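PDB 2JGP: tyrocidine synthetase 3 from Brevibacillus brevis, which forms part of a nonribosomal peptide synthetase, pairing a peptidyl carrier domain with a condensation domain that joins building blocks of the antibiotic tyrocidine by peptide bonds. Local coordinates for residues E393-Q396 and N397-A401; R8-W11 and E12-A16. One frame throughout, in Å; residues are numbered along the deposited sequence.

In the fold
Contact 2 comes first along the chain, at the start of helix 10-23 in the carrier domain; contact 1 follows almost four hundred residues later, within helix 387-403 of the condensation domain. Despite that separation in sequence their centres are 12 Å apart, on the same side of the chain's centre, and they touch directly: Leu399 CD2 packs on Ala13 CB at 4.2 Å. The sodium ion held by contact 1 lies near the same junction, about 6 Å from the side chain of Ala13, and Arg14 reaches Gly403 and Asp406. Together the two helical segments belong to the surface on which the carrier and condensation domains meet.

Contact 1 of 2, residues E393-Q396 and N397-A401. With NA (sodium ion), chain F.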
loop_
_atom_site.group_PDB
_atom_site.type_symbol
_atom_site.label_atom_id
_atom_site.label_comp_id
_atom_site.label_asym_id
_atom_site.label_seq_id
_atom_site.Cartn_x
_atom_site.Cartn_y
_atom_site.Cartn_z
ATOM N N GLU A 393 -0.091 -13.748 16.843
ATOM C CA GLU A 393 -0.955 -12.590 17.081
ATOM C C GLU A 393 -0.846 -11.601 15.925
ATOM O O GLU A 393 -1.859 -11.095 15.436
ATOM C CB GLU A 393 -0.612 -11.909 18.406
ATOM C CG GLU A 393 -0.836 -12.780 19.631
ATOM C CD GLU A 393 -0.494 -12.065 20.921
ATOM O OE1 GLU A 393 0.057 -10.942 20.861
ATOM O OE2 GLU A 393 -0.767 -12.634 21.991
ATOM N N VAL A 394 0.386 -11.345 15.485
ATOM C CA VAL A 394 0.660 -10.466 14.338
ATOM C C VAL A 394 -0.030 -10.969 13.075
ATOM O O VAL A 394 -0.628 -10.186 12.334
ATOM C CB VAL A 394 2.185 -10.318 14.073
ATOM C CG1 VAL A 394 2.450 -9.551 12.774
ATOM C CG2 VAL A 394 2.866 -9.618 15.248
ATOM N N LYS A 395 0.029 -12.277 12.846
ATOM C CA LYS A 395 -0.647 -12.882 11.701
ATOM C C LYS A 395 -2.153 -12.689 11.787
ATOM O O LYS A 395 -2.788 -12.275 10.814
ATOM C CB LYS A 395 -0.342 -14.378 11.623
ATOM C CG LYS A 395 -1.222 -15.135 10.641
ATOM C CD LYS A 395 -0.985 -16.628 10.722
ATOM C CE LYS A 395 -1.814 -17.366 9.688
ATOM N NZ LYS A 395 -1.477 -18.812 9.659
ATOM N N GLN A 396 -2.716 -13.013 12.947
ATOM C CA GLN A 396 -4.153 -12.922 13.167
ATOM C C GLN A 396 -4.662 -11.492 12.996
ATOM O O GLN A 396 -5.690 -11.263 12.358
ATOM C CB GLN A 396 -4.511 -13.450 14.563
ATOM C CG GLN A 396 -5.962 -13.845 14.737
ATOM C CD GLN A 396 -6.448 -14.815 13.662
ATOM O OE1 GLN A 396 -7.331 -14.480 12.870
ATOM N NE2 GLN A 396 -5.845 -15.989 13.598
ATOM N N ASN A 397 -3.939 -10.537 13.572
ATOM C CA ASN A 397 -4.311 -9.133 13.467
ATOM C C ASN A 397 -4.152 -8.606 12.048
ATOM O O ASN A 397 -4.910 -7.735 11.621
ATOM C CB ASN A 397 -3.494 -8.296 14.455
ATOM C CG ASN A 397 -3.890 -8.552 15.891
ATOM O OD1 ASN A 397 -5.053 -8.857 16.183
ATOM N ND2 ASN A 397 -2.925 -8.452 16.800
ATOM N N ALA A 398 -3.170 -9.140 11.323
ATOM C CA ALA A 398 -2.950 -8.763 9.928
ATOM C C ALA A 398 -4.098 -9.256 9.054
ATOM O O ALA A 398 -4.668 -8.490 8.275
ATOM C CB ALA A 398 -1.625 -9.310 9.429
ATOM N N LEU A 399 -4.447 -10.527 9.204
ATOM C CA LEU A 399 -5.559 -11.103 8.463
ATOM C C LEU A 399 -6.864 -10.373 8.777
ATOM O O LEU A 399 -7.635 -10.081 7.871
ATOM C CB LEU A 399 -5.700 -12.595 8.771
ATOM C CG LEU A 399 -4.577 -13.490 8.229
ATOM C CD1 LEU A 399 -4.746 -14.919 8.727
ATOM C CD2 LEU A 399 -4.563 -13.446 6.708
ATOM N N ASP A 400 -7.094 -10.072 10.053
ATOM C CA ASP A 400 -8.280 -9.319 10.472
ATOM C C ASP A 400 -8.277 -7.937 9.831
ATOM O O ASP A 400 -9.310 -7.466 9.359
ATOM C CB ASP A 400 -8.341 -9.182 11.998
ATOM C CG ASP A 400 -8.651 -10.495 12.707
ATOM O OD1 ASP A 400 -9.068 -11.468 12.044
ATOM O OD2 ASP A 400 -8.474 -10.554 13.945
ATOM N N ALA A 401 -7.111 -7.296 9.807
ATOM C CA ALA A 401 -6.958 -5.977 9.190
ATOM C C ALA A 401 -7.269 -6.030 7.697
ATOM O O ALA A 401 -8.034 -5.208 7.188
ATOM C CB ALA A 401 -5.543 -5.448 9.423
HETATM NA NA NA F . -8.473 -13.918 11.074
HETATM O O HOH W 1 -8.350 -16.168 10.439
HETATM O O HOH W 2 -9.286 -12.661 9.596
#
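Gln396 and Asp400, one helical turn apart, share a sodium ion. The amide oxygen Gln396 OE1 sits 2.2 Å from the sodium and Asp400 OD1 2.7 Å from it, while two waters supply further oxygens, the closer at 2.1 Å. Gln396 sends CG anti to the backbone N (chi1 -160°), then bends at chi2, which brings its amide round to the metal instead of letting the chain run straight outward. The amide and carboxylate planes stand 51° apart, so the two groups do not stack; they converge on the ion through one oxygen each. OE1 and OD1 lie 3.6 Å apart, both turned to the ion, whose positive charge probably offsets the repulsion between these two partly negative oxygens. A neutral amide and a carboxylate suit a hard cation that favours oxygen ligands.

Behind the site runs the ladder of the helix backbone, in which Asp400 N donates to Gln396 O as part of the helical repeat that keeps the two ligand-bearing residues one turn apart. The preceding bonds, Asn397 N to Glu393 O at 2.8 Å and Leu399 N to Lys395 O, continue the same pattern.

Farther out, Lys395 and Leu399 lie side by side and point the same way. The lysine is extended beyond CG, and its CE meets Leu399 CD1 at 3.9 Å, a methylene against a methyl; its NZ goes on to bond with Gly326 O and Tyr4 OH. Val394 is buried, its side chain against Leu334 and Ala335 of helix 329-345, a place that suits a branched hydrocarbon. Here an i, i+4 pair on one face of an alpha-helix contributes two protein ligands to a sodium site.

Contact 2 of 2, residues R8-W11 and E12-A16; sequences RSVW and EARLA
Arg8 and Glu12 are joined by a two-pronged salt bridge. The guanidinium comes side-on, NE donating to Glu12 OE2 at 3.1 Å and NH2 to OE1 at 2.8 Å, with its plane 31° from that of the carboxylate. NE donates to the syn lone pair of OE2, nearly in the guanidinium plane, in an almost straight bond, 170° at the hydrogen. OE2 also takes the backbone N of Arg8, on its anti side and tilted out of the carboxylate plane, so three bonds grip the carboxylate and limit its rotation; Gln71 gives Arg8 NH2 a further partner.

Capping the helix, Ser9 OG accepts from Glu12 N at 3.2 Å, placed there by a chi1 of 68° that folds the short side chain over the opening turn; Ser9 O takes Ala13 N, the first i, i+4 backbone bond. Serine suits this position because its hydroxyl can take up an amide that lacks a preceding helical carbonyl.

The third group centres on the Arg14 guanidinium. Val10 CG2 lies over the middle of one of its faces, 3.3 Å from CZ. At the Trp11 ring the relation changes: the guanidinium stands steeply to it and puts NH1 above one face, 3.4 Å from CZ2, a cation-pi contact, while Arg14 CD makes a CH-pi contact with the six-membered ring. Arg14 NH2 forms a salt bridge with Asp406, and NE donates to Gly403 O. Trp11, wide and flat, also meets Phe86 edge-to-face and Met51 of helix 41-55. These features belong to a serine N-cap opening the first helix of a carrier domain.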
loop_
_atom_site.group_PDB
_atom_site.type_symbol
_atom_site.label_atom_id
_atom_site.label_comp_id
_atom_site.label_asym_id
_atom_site.label_seq_id
_atom_site.Cartn_x
_atom_site.Cartn_y
_atom_site.Cartn_z
ATOM N N ARG A 8 -4.595 -15.979 0.682
ATOM C CA ARG A 8 -3.804 -15.224 -0.302
ATOM C C ARG A 8 -4.553 -14.017 -0.862
ATOM O O ARG A 8 -4.019 -13.266 -1.687
ATOM C CB ARG A 8 -3.423 -16.136 -1.464
ATOM C CG ARG A 8 -2.677 -17.386 -1.049
ATOM C CD ARG A 8 -2.762 -18.444 -2.105
ATOM N NE ARG A 8 -4.115 -18.970 -2.254
ATOM C CZ ARG A 8 -4.427 -20.018 -3.009
ATOM N NH1 ARG A 8 -3.485 -20.661 -3.693
ATOM N NH2 ARG A 8 -5.685 -20.425 -3.090
ATOM N N SER A 9 -5.798 -13.847 -0.433
ATOM C CA SER A 9 -6.638 -12.768 -0.917
ATOM C C SER A 9 -7.559 -12.342 0.193
ATOM O O SER A 9 -7.712 -13.054 1.183
ATOM C CB SER A 9 -7.477 -13.228 -2.105
ATOM O OG SER A 9 -8.449 -14.173 -1.698
ATOM N N VAL A 10 -8.212 -11.200 0.004
ATOM C CA VAL A 10 -9.145 -10.692 1.008
ATOM C C VAL A 10 -10.298 -11.673 1.269
ATOM O O VAL A 10 -10.650 -11.897 2.418
ATOM C CB VAL A 10 -9.667 -9.262 0.636
ATOM C CG1 VAL A 10 -10.468 -9.292 -0.670
ATOM C CG2 VAL A 10 -10.496 -8.683 1.760
ATOM N N TRP A 11 -10.867 -12.276 0.226
ATOM C CA TRP A 11 -11.993 -13.191 0.429
ATOM C C TRP A 11 -11.555 -14.523 1.035
ATOM O O TRP A 11 -12.302 -15.117 1.789
ATOM C CB TRP A 11 -12.820 -13.385 -0.853
ATOM C CG TRP A 11 -13.664 -12.182 -1.133
ATOM C CD1 TRP A 11 -13.529 -11.309 -2.174
ATOM C CD2 TRP A 11 -14.737 -11.682 -0.325
ATOM N NE1 TRP A 11 -14.467 -10.306 -2.078
ATOM C CE2 TRP A 11 -15.219 -10.508 -0.950
ATOM C CE3 TRP A 11 -15.342 -12.110 0.864
ATOM C CZ2 TRP A 11 -16.279 -9.772 -0.434
ATOM C CZ3 TRP A 11 -16.394 -11.376 1.375
ATOM C CH2 TRP A 11 -16.856 -10.220 0.726
ATOM N N GLU A 12 -10.343 -14.983 0.724
ATOM C CA GLU A 12 -9.812 -16.177 1.391
ATOM C C GLU A 12 -9.632 -15.922 2.888
ATOM O O GLU A 12 -9.979 -16.774 3.718
ATOM C CB GLU A 12 -8.505 -16.637 0.745
ATOM C CG GLU A 12 -8.717 -17.353 -0.579
ATOM C CD GLU A 12 -7.448 -17.935 -1.156
ATOM O OE1 GLU A 12 -7.524 -18.518 -2.266
ATOM O OE2 GLU A 12 -6.380 -17.831 -0.506
ATOM N N ALA A 13 -9.132 -14.734 3.232
ATOM C CA ALA A 13 -8.967 -14.337 4.634
ATOM C C ALA A 13 -10.313 -14.235 5.355
ATOM O O ALA A 13 -10.480 -14.792 6.431
ATOM C CB ALA A 13 -8.218 -13.013 4.728
ATOM N N ARG A 14 -11.271 -13.538 4.748
ATOM C CA ARG A 14 -12.589 -13.352 5.351
ATOM C C ARG A 14 -13.296 -14.683 5.587
ATOM O O ARG A 14 -13.815 -14.941 6.667
ATOM C CB ARG A 14 -13.459 -12.449 4.469
ATOM C CG ARG A 14 -13.023 -10.998 4.484
ATOM C CD ARG A 14 -13.751 -10.171 3.449
ATOM N NE ARG A 14 -13.430 -8.756 3.620
ATOM C CZ ARG A 14 -13.551 -7.831 2.671
ATOM N NH1 ARG A 14 -14.006 -8.143 1.464
ATOM N NH2 ARG A 14 -13.211 -6.580 2.935
ATOM N N LEU A 15 -13.299 -15.529 4.565
ATOM C CA LEU A 15 -13.943 -16.830 4.653
ATOM C C LEU A 15 -13.295 -17.724 5.696
ATOM O O LEU A 15 -13.996 -18.344 6.499
ATOM C CB LEU A 15 -13.917 -17.541 3.296
ATOM C CG LEU A 15 -14.973 -17.075 2.293
ATOM C CD1 LEU A 15 -14.601 -17.518 0.865
ATOM C CD2 LEU A 15 -16.353 -17.605 2.688
ATOM N N ALA A 16 -11.967 -17.788 5.680
ATOM C CA ALA A 16 -11.222 -18.656 6.589
ATOM C C ALA A 16 -11.544 -18.315 8.032
ATOM O O ALA A 16 -11.727 -19.204 8.848
ATOM C CB ALA A 16 -9.731 -18.534 6.336
#